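Local coordinates for putative uncharacterized protein gbs0355 (Streptococcus agalactiae, PDB 3OKZ) that is of unknown function but, as a LytR/CpsA/Psr-family protein, probably helps attach anionic glycopolymers to the Gram-positive cell wall, at residues 27-32 / 36-41; 58-63 / 268-273; 68-73 / 86-91; 99-102 / 108-111. One frame throughout, in Å; residues are numbered along the deposited sequence.

Contact 1. Residues 27-32 / 36-41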
loop_
_atom_site.group_PDB
_atom_site.type_symbol
_atom_site.label_atom_id
_atom_site.label_comp_id
_atom_site.label_asym_id
_atom_site.label_seq_id
_atom_site.Cartn_x
_atom_site.Cartn_y
_atom_site.Cartn_z
ATOM N N VAL A 27 -4.847 -4.989 5.231
ATOM C CA VAL A 27 -6.095 -4.687 5.891
ATOM C C VAL A 27 -6.191 -5.219 7.310
ATOM O O VAL A 27 -5.817 -6.356 7.589
ATOM C CB VAL A 27 -7.265 -5.250 5.108
ATOM C CG1 VAL A 27 -8.563 -4.799 5.757
ATOM C CG2 VAL A 27 -7.181 -4.811 3.654
ATOM N N ASP A 28 -6.690 -4.379 8.205
ATOM C CA ASP A 28 -6.902 -4.777 9.585
ATOM C C ASP A 28 -8.398 -5.117 9.678
ATOM O O ASP A 28 -9.257 -4.236 9.808
ATOM C CB ASP A 28 -6.542 -3.636 10.523
ATOM C CG ASP A 28 -6.762 -3.988 11.964
ATOM O OD1 ASP A 28 -6.483 -5.142 12.339
ATOM O OD2 ASP A 28 -7.202 -3.104 12.725
ATOM N N THR A 29 -8.698 -6.407 9.567
ATOM C CA THR A 29 -10.073 -6.872 9.596
ATOM C C THR A 29 -10.632 -7.080 10.999
ATOM O O THR A 29 -11.803 -7.420 11.157
ATOM C CB THR A 29 -10.218 -8.160 8.756
ATOM O OG1 THR A 29 -9.285 -9.143 9.211
ATOM C CG2 THR A 29 -9.934 -7.866 7.294
ATOM N N GLY A 30 -9.798 -6.880 12.016
ATOM C CA GLY A 30 -10.268 -7.006 13.387
ATOM C C GLY A 30 -10.262 -8.348 14.098
ATOM O O GLY A 30 -9.514 -9.255 13.743
ATOM N N SER A 31 -11.119 -8.459 15.113
ATOM C CA SER A 31 -11.229 -9.665 15.931
ATOM C C SER A 31 -12.238 -10.691 15.425
ATOM O O SER A 31 -11.954 -11.885 15.425
ATOM C CB SER A 31 -11.587 -9.295 17.374
ATOM O OG SER A 31 -10.646 -8.400 17.932
ATOM N N GLU A 32 -13.423 -10.239 15.025
ATOM C CA GLU A 32 -14.439 -11.162 14.527
ATOM C C GLU A 32 -14.724 -10.905 13.059
ATOM O O GLU A 32 -14.992 -9.773 12.659
ATOM C CB GLU A 32 -15.740 -11.037 15.330
ATOM C CG GLU A 32 -15.766 -11.812 16.641
ATOM C CD GLU A 32 -14.649 -11.412 17.573
ATOM O OE1 GLU A 32 -14.391 -10.198 17.696
ATOM O OE2 GLU A 32 -14.033 -12.304 18.190
ATOM N N SER A 36 -18.726 -9.494 7.819
ATOM C CA SER A 36 -17.800 -9.310 6.713
ATOM C C SER A 36 -16.475 -9.914 7.134
ATOM O O SER A 36 -16.128 -9.893 8.314
ATOM C CB SER A 36 -17.608 -7.823 6.405
ATOM O OG SER A 36 -18.796 -7.235 5.910
ATOM N N LYS A 37 -15.742 -10.465 6.174
ATOM C CA LYS A 37 -14.449 -11.057 6.470
ATOM C C LYS A 37 -13.371 -10.117 5.950
ATOM O O LYS A 37 -12.301 -10.002 6.551
ATOM C CB LYS A 37 -14.332 -12.432 5.811
ATOM C CG LYS A 37 -13.420 -13.392 6.558
ATOM C CD LYS A 37 -11.985 -13.328 6.069
ATOM C CE LYS A 37 -11.840 -14.020 4.722
ATOM N NZ LYS A 37 -10.419 -14.093 4.295
ATOM N N TRP A 38 -13.670 -9.434 4.845
ATOM C CA TRP A 38 -12.734 -8.489 4.241
ATOM C C TRP A 38 -13.154 -7.032 4.366
ATOM O O TRP A 38 -13.028 -6.260 3.416
ATOM C CB TRP A 38 -12.497 -8.816 2.761
ATOM C CG TRP A 38 -11.481 -9.890 2.568
ATOM C CD1 TRP A 38 -11.706 -11.148 2.107
ATOM C CD2 TRP A 38 -10.101 -9.844 2.958
ATOM N NE1 TRP A 38 -10.556 -11.900 2.196
ATOM C CE2 TRP A 38 -9.556 -11.123 2.717
ATOM C CE3 TRP A 38 -9.271 -8.848 3.491
ATOM C CZ2 TRP A 38 -8.217 -11.439 2.996
ATOM C CZ3 TRP A 38 -7.939 -9.161 3.769
ATOM C CH2 TRP A 38 -7.429 -10.451 3.521
ATOM N N SER A 39 -13.645 -6.660 5.544
ATOM C CA SER A 39 -14.066 -5.290 5.807
ATOM C C SER A 39 -13.222 -4.770 6.948
ATOM O O SER A 39 -12.891 -5.504 7.878
ATOM C CB SER A 39 -15.533 -5.237 6.215
ATOM O OG SER A 39 -15.717 -5.828 7.487
ATOM N N GLY A 40 -12.873 -3.495 6.886
ATOM C CA GLY A 40 -12.052 -2.937 7.940
ATOM C C GLY A 40 -11.435 -1.596 7.599
ATOM O O GLY A 40 -12.125 -0.698 7.114
ATOM N N ASN A 41 -10.134 -1.471 7.855
ATOM C CA ASN A 41 -9.415 -0.234 7.608
ATOM C C ASN A 41 -8.137 -0.431 6.812
ATOM O O ASN A 41 -7.406 -1.396 7.028
ATOM C CB ASN A 41 -9.094 0.436 8.943
ATOM C CG ASN A 41 -10.273 1.195 9.503
ATOM O OD1 ASN A 41 -10.582 2.295 9.048
ATOM N ND2 ASN A 41 -10.950 0.607 10.486
#
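Asp28 and Asn41 form an antiparallel hydrogen-bonded pair, with their CA atoms 5.6 Å apart. This pair closes a long-looped beta-hairpin between strands 20-28 and 41-51, which are neighbours in the central mixed sheet of this LytR/CpsA/Psr-family domain. Asp28 N donates almost straight to Asn41 O, at 3.3 Å with an N-H...O angle of 173°, and the donor lies in the carbonyl plane. The return bond from Asn41 N to Asp28 O is weak. Beyond the pair the chains stay close: Gly40 CA sits 3.6 Å from Asp28 O. Thr29 CA makes a C-H...O contact with Ser39 O.

The side chains of Val27 and Thr29 both meet Trp38. Val27 CB lies at the edge of the indole, near the ring plane, 4.2 Å from CZ3. The methyl of Thr29 approaches the same ring obliquely. Strand 111-116 lies next to this cluster, and Gln114 and Asn116 touch the indole. Thr29 OG1 sits between the backbone N and the carbonyl carbon (chi1 55°) and is hydrogen-bonded to His33 within the loop. The methyl instead stands beside the backbone N, where Thr29 CG2 comes 3.3 Å from Lys37 O.

Contact 2. Residues 58-63 / 268-273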
loop_
_atom_site.group_PDB
_atom_site.type_symbol
_atom_site.label_atom_id
_atom_site.label_comp_id
_atom_site.label_asym_id
_atom_site.label_seq_id
_atom_site.Cartn_x
_atom_site.Cartn_y
_atom_site.Cartn_z
ATOM N N THR A 58 8.815 -0.397 -8.702
ATOM C CA THR A 58 8.724 0.784 -7.854
ATOM C C THR A 58 7.545 0.646 -6.910
ATOM O O THR A 58 6.510 0.083 -7.274
ATOM C CB THR A 58 8.503 2.060 -8.669
ATOM O OG1 THR A 58 7.135 2.117 -9.105
ATOM C CG2 THR A 58 9.441 2.087 -9.878
HETATM N N MSE A 59 7.707 1.169 -5.700
HETATM C CA MSE A 59 6.652 1.132 -4.700
HETATM C C MSE A 59 6.371 2.511 -4.172
HETATM O O MSE A 59 7.255 3.177 -3.628
HETATM C CB MSE A 59 7.050 0.267 -3.527
HETATM C CG MSE A 59 7.342 -1.156 -3.876
HETATM SE SE MSE A 59 7.608 -2.080 -2.245
HETATM C CE MSE A 59 5.793 -2.701 -2.001
ATOM N N THR A 60 5.129 2.939 -4.317
ATOM C CA THR A 60 4.744 4.238 -3.817
ATOM C C THR A 60 3.686 4.115 -2.709
ATOM O O THR A 60 2.557 3.673 -2.935
ATOM C CB THR A 60 4.272 5.127 -4.982
ATOM O OG1 THR A 60 5.375 5.325 -5.876
ATOM C CG2 THR A 60 3.804 6.499 -4.489
ATOM N N SER A 61 4.094 4.475 -1.495
ATOM C CA SER A 61 3.215 4.440 -0.332
ATOM C C SER A 61 2.271 5.634 -0.430
ATOM O O SER A 61 2.677 6.727 -0.829
ATOM C CB SER A 61 4.045 4.528 0.955
ATOM O OG SER A 61 5.025 3.498 1.031
ATOM N N LEU A 62 1.015 5.437 -0.058
ATOM C CA LEU A 62 0.026 6.507 -0.154
ATOM C C LEU A 62 -0.465 6.933 1.220
ATOM O O LEU A 62 -1.204 6.202 1.878
ATOM C CB LEU A 62 -1.150 6.035 -1.013
ATOM C CG LEU A 62 -0.724 5.273 -2.277
ATOM C CD1 LEU A 62 -1.949 4.744 -3.049
ATOM C CD2 LEU A 62 0.116 6.193 -3.139
ATOM N N GLU A 63 -0.054 8.132 1.633
ATOM C CA GLU A 63 -0.408 8.702 2.937
ATOM C C GLU A 63 -1.900 8.657 3.242
ATOM O O GLU A 63 -2.699 9.320 2.586
ATOM C CB GLU A 63 0.081 10.148 3.017
ATOM C CG GLU A 63 -0.304 10.848 4.311
ATOM C CD GLU A 63 0.030 10.017 5.537
ATOM O OE1 GLU A 63 1.214 9.650 5.705
ATOM O OE2 GLU A 63 -0.890 9.728 6.331
ATOM N N LEU A 268 1.403 15.664 -9.762
ATOM C CA LEU A 268 1.536 15.417 -11.197
ATOM C C LEU A 268 2.795 14.573 -11.401
ATOM O O LEU A 268 2.722 13.430 -11.847
ATOM C CB LEU A 268 1.642 16.747 -11.957
ATOM C CG LEU A 268 1.507 16.816 -13.487
ATOM C CD1 LEU A 268 2.762 16.307 -14.156
ATOM C CD2 LEU A 268 0.295 16.022 -13.926
ATOM N N ALA A 269 3.943 15.141 -11.048
ATOM C CA ALA A 269 5.225 14.461 -11.173
ATOM C C ALA A 269 5.166 12.982 -10.780
ATOM O O ALA A 269 5.669 12.111 -11.496
ATOM C CB ALA A 269 6.257 15.167 -10.318
ATOM N N VAL A 270 4.558 12.715 -9.633
ATOM C CA VAL A 270 4.435 11.362 -9.109
ATOM C C VAL A 270 3.574 10.491 -10.019
ATOM O O VAL A 270 3.880 9.312 -10.239
ATOM C CB VAL A 270 3.824 11.375 -7.684
ATOM C CG1 VAL A 270 3.759 9.967 -7.124
ATOM C CG2 VAL A 270 4.649 12.270 -6.776
ATOM N N GLN A 271 2.492 11.069 -10.535
ATOM C CA GLN A 271 1.608 10.336 -11.425
ATOM C C GLN A 271 2.450 9.900 -12.612
ATOM O O GLN A 271 2.657 8.716 -12.847
ATOM C CB GLN A 271 0.472 11.233 -11.940
ATOM C CG GLN A 271 -0.567 11.697 -10.920
ATOM C CD GLN A 271 -1.723 12.424 -11.592
ATOM O OE1 GLN A 271 -2.729 12.751 -10.963
ATOM N NE2 GLN A 271 -1.578 12.680 -12.885
ATOM N N ASN A 272 2.949 10.888 -13.345
ATOM C CA ASN A 272 3.750 10.665 -14.542
ATOM C C ASN A 272 4.946 9.739 -14.328
ATOM O O ASN A 272 5.325 8.988 -15.230
ATOM C CB ASN A 272 4.199 12.019 -15.111
ATOM C CG ASN A 272 3.017 12.896 -15.549
ATOM O OD1 ASN A 272 3.205 14.046 -15.948
ATOM N ND2 ASN A 272 1.797 12.348 -15.480
ATOM N N ARG A 273 5.539 9.794 -13.141
ATOM C CA ARG A 273 6.673 8.933 -12.817
ATOM C C ARG A 273 6.136 7.506 -12.883
ATOM O O ARG A 273 6.757 6.612 -13.469
ATOM C CB ARG A 273 7.183 9.250 -11.407
ATOM C CG ARG A 273 8.493 8.584 -11.023
ATOM C CD ARG A 273 8.267 7.428 -10.058
ATOM N NE ARG A 273 7.493 7.826 -8.881
ATOM C CZ ARG A 273 7.834 8.800 -8.038
ATOM N NH1 ARG A 273 8.950 9.502 -8.222
ATOM N NH2 ARG A 273 7.050 9.078 -7.004
#
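Val270 and Arg273 of helix 264-277 reach Thr60 on strand 56-62. They lie three residues apart, close to one turn, so both look out from the same side of the helix. The backbone bonds from Asn272 N to Leu268 O and from Arg273 N to Ala269 O keep this turn regular.

Val270 comes first. Its CG1 is anti to the backbone N (chi1 -177°), and this methyl meets the Thr60 methyl. The gap from Val270 CG1 to Thr60 CG2 is 4.4 Å, a loose apolar approach. The helix lies against one face of the central mixed sheet, so the contact is a helix-on-sheet layer of an alpha/beta fold. Strand 56-62 runs inside that sheet, between strands 41-51 and 241-252. Thr58 and Thr60 point toward the helix. Met59, a selenomethionine, and Ser61 face helix 178-200 on the other side of the sheet.

Arg273 follows one turn on. Its chain bends beyond CG, bringing NH2 alongside Val270, 3.4 Å from Val270 CG1. The guanidinium approaches the Thr60 hydroxyl obliquely. Arg273 NH2 is 4.3 Å from Thr60 OG1, too far for a hydrogen bond. The guanidinium makes a cation-pi interaction with Tyr244 of strand 241-252. Tyr244 also touches the Thr60 side chain, so Arg273 and Thr60 share a neighbour on the next strand.

Contact 3. Residues 68-73 / 86-91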
loop_
_atom_site.group_PDB
_atom_site.type_symbol
_atom_site.label_atom_id
_atom_site.label_comp_id
_atom_site.label_asym_id
_atom_site.label_seq_id
_atom_site.Cartn_x
_atom_site.Cartn_y
_atom_site.Cartn_z
ATOM N N ILE A 68 -8.869 13.874 0.132
ATOM C CA ILE A 68 -9.371 13.512 -1.188
ATOM C C ILE A 68 -10.898 13.461 -1.266
ATOM O O ILE A 68 -11.573 13.273 -0.256
ATOM C CB ILE A 68 -8.805 12.122 -1.609
ATOM C CG1 ILE A 68 -8.531 12.089 -3.116
ATOM C CG2 ILE A 68 -9.810 11.020 -1.285
ATOM C CD1 ILE A 68 -7.825 10.833 -3.569
ATOM N N LYS A 69 -11.436 13.632 -2.470
ATOM C CA LYS A 69 -12.879 13.558 -2.684
ATOM C C LYS A 69 -13.168 12.103 -3.037
ATOM O O LYS A 69 -13.041 11.698 -4.194
ATOM C CB LYS A 69 -13.296 14.466 -3.845
ATOM C CG LYS A 69 -14.748 14.327 -4.281
ATOM C CD LYS A 69 -15.023 15.233 -5.477
ATOM C CE LYS A 69 -16.477 15.174 -5.923
ATOM N NZ LYS A 69 -17.431 15.568 -4.836
ATOM N N LEU A 70 -13.538 11.317 -2.033
ATOM C CA LEU A 70 -13.810 9.903 -2.246
ATOM C C LEU A 70 -14.563 9.589 -3.520
ATOM O O LEU A 70 -15.556 10.233 -3.838
ATOM C CB LEU A 70 -14.608 9.327 -1.088
ATOM C CG LEU A 70 -14.059 9.535 0.312
ATOM C CD1 LEU A 70 -14.942 8.768 1.301
ATOM C CD2 LEU A 70 -12.609 9.059 0.367
ATOM N N SER A 71 -14.079 8.586 -4.242
ATOM C CA SER A 71 -14.728 8.130 -5.461
ATOM C C SER A 71 -15.295 6.771 -5.075
ATOM O O SER A 71 -14.678 6.047 -4.300
ATOM C CB SER A 71 -13.710 7.974 -6.591
ATOM O OG SER A 71 -13.045 9.195 -6.844
ATOM N N GLY A 72 -16.470 6.429 -5.591
ATOM C CA GLY A 72 -17.061 5.145 -5.254
ATOM C C GLY A 72 -18.373 4.848 -5.956
ATOM O O GLY A 72 -18.775 5.575 -6.870
ATOM N N PRO A 73 -19.063 3.769 -5.558
ATOM C CA PRO A 73 -20.341 3.383 -6.160
ATOM C C PRO A 73 -21.516 4.212 -5.628
ATOM O O PRO A 73 -21.657 4.427 -4.418
ATOM C CB PRO A 73 -20.442 1.898 -5.816
ATOM C CG PRO A 73 -19.799 1.833 -4.485
ATOM C CD PRO A 73 -18.576 2.715 -4.654
ATOM N N ASN A 86 -7.830 7.443 3.786
ATOM C CA ASN A 86 -7.981 6.271 4.624
ATOM C C ASN A 86 -9.430 5.775 4.636
ATOM O O ASN A 86 -9.675 4.571 4.751
ATOM C CB ASN A 86 -7.521 6.631 6.043
ATOM C CG ASN A 86 -7.590 5.467 7.000
ATOM O OD1 ASN A 86 -6.849 4.491 6.869
ATOM N ND2 ASN A 86 -8.485 5.562 7.977
ATOM N N ALA A 87 -10.378 6.702 4.485
ATOM C CA ALA A 87 -11.808 6.383 4.531
ATOM C C ALA A 87 -12.426 5.651 3.344
ATOM O O ALA A 87 -13.567 5.201 3.440
ATOM C CB ALA A 87 -12.608 7.652 4.805
ATOM N N ALA A 88 -11.708 5.539 2.230
ATOM C CA ALA A 88 -12.256 4.842 1.070
ATOM C C ALA A 88 -12.591 3.398 1.443
ATOM O O ALA A 88 -13.750 2.985 1.394
ATOM C CB ALA A 88 -11.269 4.867 -0.071
ATOM N N TYR A 89 -11.573 2.634 1.823
ATOM C CA TYR A 89 -11.773 1.240 2.218
ATOM C C TYR A 89 -12.703 1.182 3.427
ATOM O O TYR A 89 -13.643 0.390 3.462
ATOM C CB TYR A 89 -10.427 0.592 2.558
ATOM C CG TYR A 89 -10.454 -0.917 2.678
ATOM C CD1 TYR A 89 -10.932 -1.541 3.828
ATOM C CD2 TYR A 89 -9.983 -1.726 1.640
ATOM C CE1 TYR A 89 -10.936 -2.939 3.941
ATOM C CE2 TYR A 89 -9.983 -3.118 1.743
ATOM C CZ TYR A 89 -10.459 -3.715 2.892
ATOM O OH TYR A 89 -10.459 -5.086 2.992
ATOM N N ALA A 90 -12.441 2.033 4.414
ATOM C CA ALA A 90 -13.255 2.093 5.632
ATOM C C ALA A 90 -14.766 2.113 5.372
ATOM O O ALA A 90 -15.527 1.460 6.084
ATOM C CB ALA A 90 -12.862 3.309 6.460
ATOM N N SER A 91 -15.207 2.850 4.364
ATOM C CA SER A 91 -16.633 2.905 4.081
ATOM C C SER A 91 -17.028 2.385 2.700
ATOM O O SER A 91 -18.078 2.746 2.171
ATOM C CB SER A 91 -17.127 4.338 4.247
ATOM O OG SER A 91 -16.351 5.221 3.464
#
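Leu70 carries the whole contact from its side, and its two methyls divide the work against Ala87, Ala88 and Ser91. The apolar contacts come first. Leu70 CG stands beside the backbone N (chi1 -53°), which sends the isobutyl group onto the single-turn helix 87-90. Leu70 CD1 lies 4.4 Å from Ala87 CB. Leu70 CD2 takes the next residue, 4.1 Å from Ala88 N and 4.4 Å from Ala88 CB. CD1 also reaches the Ser91 hydroxyl, with no bond between them.

The hydrogen bonds lie within the helix segment. Ser91 is the first residue to leave helical backbone angles. Its hydroxyl turns back to donate to the carbonyl one turn earlier, with Ser91 OG 2.8 Å from Ala87 O. Ser91 N donates to the same oxygen at 3.0 Å. The two donors approach from opposite faces of the carbonyl plane.

Backbone bonds from Leu70 to Gly80 and Val81 tie it to the chain leading into strand 82-84. That strand pairs antiparallel with 67-69 in a small two-stranded sheet. The contact thus sets this two-stranded ribbon against the short helix that follows it.

No hydrogen bond crosses between the segments. The join rests on the fit of one leucine, while Ala87 O, gripped by two donors, probably helps to hold the end of the helix and the Ser91 hydroxyl.

Contact 4. Residues 99-102 / 108-111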
loop_
_atom_site.group_PDB
_atom_site.type_symbol
_atom_site.label_atom_id
_atom_site.label_comp_id
_atom_site.label_asym_id
_atom_site.label_seq_id
_atom_site.Cartn_x
_atom_site.Cartn_y
_atom_site.Cartn_z
HETATM N N MSE A 99 -11.119 2.476 -6.547
HETATM C CA MSE A 99 -11.664 3.587 -7.316
HETATM C C MSE A 99 -11.097 4.937 -6.897
HETATM O O MSE A 99 -10.728 5.761 -7.749
HETATM C CB MSE A 99 -13.183 3.588 -7.207
HETATM C CG MSE A 99 -13.810 2.327 -7.798
HETATM SE SE MSE A 99 -15.729 2.364 -7.890
HETATM C CE MSE A 99 -15.920 2.850 -9.753
ATOM N N THR A 100 -11.020 5.146 -5.582
ATOM C CA THR A 100 -10.483 6.380 -5.014
ATOM C C THR A 100 -9.022 6.526 -5.408
ATOM O O THR A 100 -8.562 7.624 -5.710
ATOM C CB THR A 100 -10.570 6.384 -3.477
ATOM O OG1 THR A 100 -11.923 6.140 -3.075
ATOM C CG2 THR A 100 -10.125 7.730 -2.917
ATOM N N VAL A 101 -8.293 5.416 -5.418
ATOM C CA VAL A 101 -6.881 5.458 -5.782
ATOM C C VAL A 101 -6.680 5.695 -7.267
ATOM O O VAL A 101 -5.744 6.397 -7.671
ATOM C CB VAL A 101 -6.152 4.158 -5.368
ATOM C CG1 VAL A 101 -4.828 4.026 -6.129
ATOM C CG2 VAL A 101 -5.899 4.172 -3.848
ATOM N N GLN A 102 -7.548 5.114 -8.086
ATOM C CA GLN A 102 -7.421 5.308 -9.516
ATOM C C GLN A 102 -7.650 6.784 -9.829
ATOM O O GLN A 102 -6.933 7.368 -10.642
ATOM C CB GLN A 102 -8.417 4.423 -10.276
ATOM C CG GLN A 102 -8.124 2.928 -10.154
ATOM C CD GLN A 102 -8.922 2.069 -11.119
ATOM O OE1 GLN A 102 -8.690 0.869 -11.228
ATOM N NE2 GLN A 102 -9.858 2.676 -11.820
ATOM N N ASN A 108 -5.452 3.678 -14.464
ATOM C CA ASN A 108 -6.205 2.462 -14.208
ATOM C C ASN A 108 -5.229 1.476 -13.581
ATOM O O ASN A 108 -4.155 1.182 -14.126
ATOM C CB ASN A 108 -6.806 1.919 -15.511
ATOM C CG ASN A 108 -8.039 2.722 -15.967
ATOM O OD1 ASN A 108 -8.662 2.414 -16.989
ATOM N ND2 ASN A 108 -8.393 3.755 -15.199
ATOM N N VAL A 109 -5.597 0.995 -12.408
ATOM C CA VAL A 109 -4.762 0.061 -11.656
ATOM C C VAL A 109 -5.016 -1.399 -12.043
ATOM O O VAL A 109 -5.956 -2.020 -11.557
ATOM C CB VAL A 109 -5.014 0.227 -10.138
ATOM C CG1 VAL A 109 -4.077 -0.661 -9.350
ATOM C CG2 VAL A 109 -4.843 1.676 -9.745
ATOM N N ASP A 110 -4.164 -1.939 -12.900
ATOM C CA ASP A 110 -4.272 -3.320 -13.365
ATOM C C ASP A 110 -4.838 -4.337 -12.367
ATOM O O ASP A 110 -5.898 -4.928 -12.589
ATOM C CB ASP A 110 -2.897 -3.785 -13.845
ATOM C CG ASP A 110 -2.512 -3.176 -15.169
ATOM O OD1 ASP A 110 -1.308 -2.974 -15.412
ATOM O OD2 ASP A 110 -3.420 -2.907 -15.976
ATOM N N TYR A 111 -4.131 -4.545 -11.267
ATOM C CA TYR A 111 -4.583 -5.513 -10.282
ATOM C C TYR A 111 -4.780 -4.928 -8.893
ATOM O O TYR A 111 -4.760 -3.717 -8.700
ATOM C CB TYR A 111 -3.610 -6.699 -10.235
ATOM C CG TYR A 111 -3.423 -7.324 -11.590
ATOM C CD1 TYR A 111 -2.418 -6.888 -12.449
ATOM C CD2 TYR A 111 -4.325 -8.280 -12.061
ATOM C CE1 TYR A 111 -2.321 -7.382 -13.751
ATOM C CE2 TYR A 111 -4.239 -8.777 -13.361
ATOM C CZ TYR A 111 -3.240 -8.321 -14.202
ATOM O OH TYR A 111 -3.198 -8.769 -15.503
#
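Gln102 reaches across from helix 93-105 to Asn108 and Val109, and its extended chain governs the contact. Its CG stands beside the backbone N (chi1 -67°), and the rest of the chain runs straight out over the incoming loop. The Gln102 and Val109 side chains cross obliquely. The methylene of Gln102 meets one branch of the valine, with Gln102 CG 3.5 Å from Val109 CG2. Farther out, the amide oxygen turns to the loop backbone. Val109 N donates to Gln102 OE1 at 3.3 Å with an N-H...O angle of 153°, a weak bond. The same side chain therefore offers an apolar stem to the valine methyl and a polar end to the valine N-H.

These residues form the helix-to-strand connection of an alpha/beta fold. Helix 93-105 ends, the chain turns, and residues 108-110 lead into strand 111-116, which runs parallel to strand 20-28 in the central sheet.

The Gln102 and Asn108 side chains run at a slant to each other, but their amide planes are only 26° apart. Gln102 NE2 and Asn108 ND2 come within 3.8 Å without hydrogen bonding. This end of the contact is the more exposed one.

On the buried end, Val101 CG1 meets Val109 CG2 at 4.3 Å. The CG2 methyl of Val109 thus touches both helix residues. The Val109 side chain also rests on Ser21 and Leu23 of strand 20-28 and on Leu47 of strand 41-51. Val101 touches Met45 of that second strand.

Contact 2 is the buried one and contact 1 lies at the surface, on opposite sides of the chain's centre. Contacts 3 and 4 are partly buried. Contacts 1 and 2 reach the same central sheet, one at a strand end through backbone bonds, the other on its face through loose side-chain contact. Contact 3 is apolar across its segments, whereas contact 4 adds a weak bond from a backbone N-H to a side-chain amide oxygen. Tyr89 of contact 3 reaches contact 1, where its hydroxyl probably makes a weak hydrogen bond to Trp38 O. Thr100 of contact 4 joins contact 3 through Ser71 O. Leu62 of contact 2 packs on Val101 of contact 4.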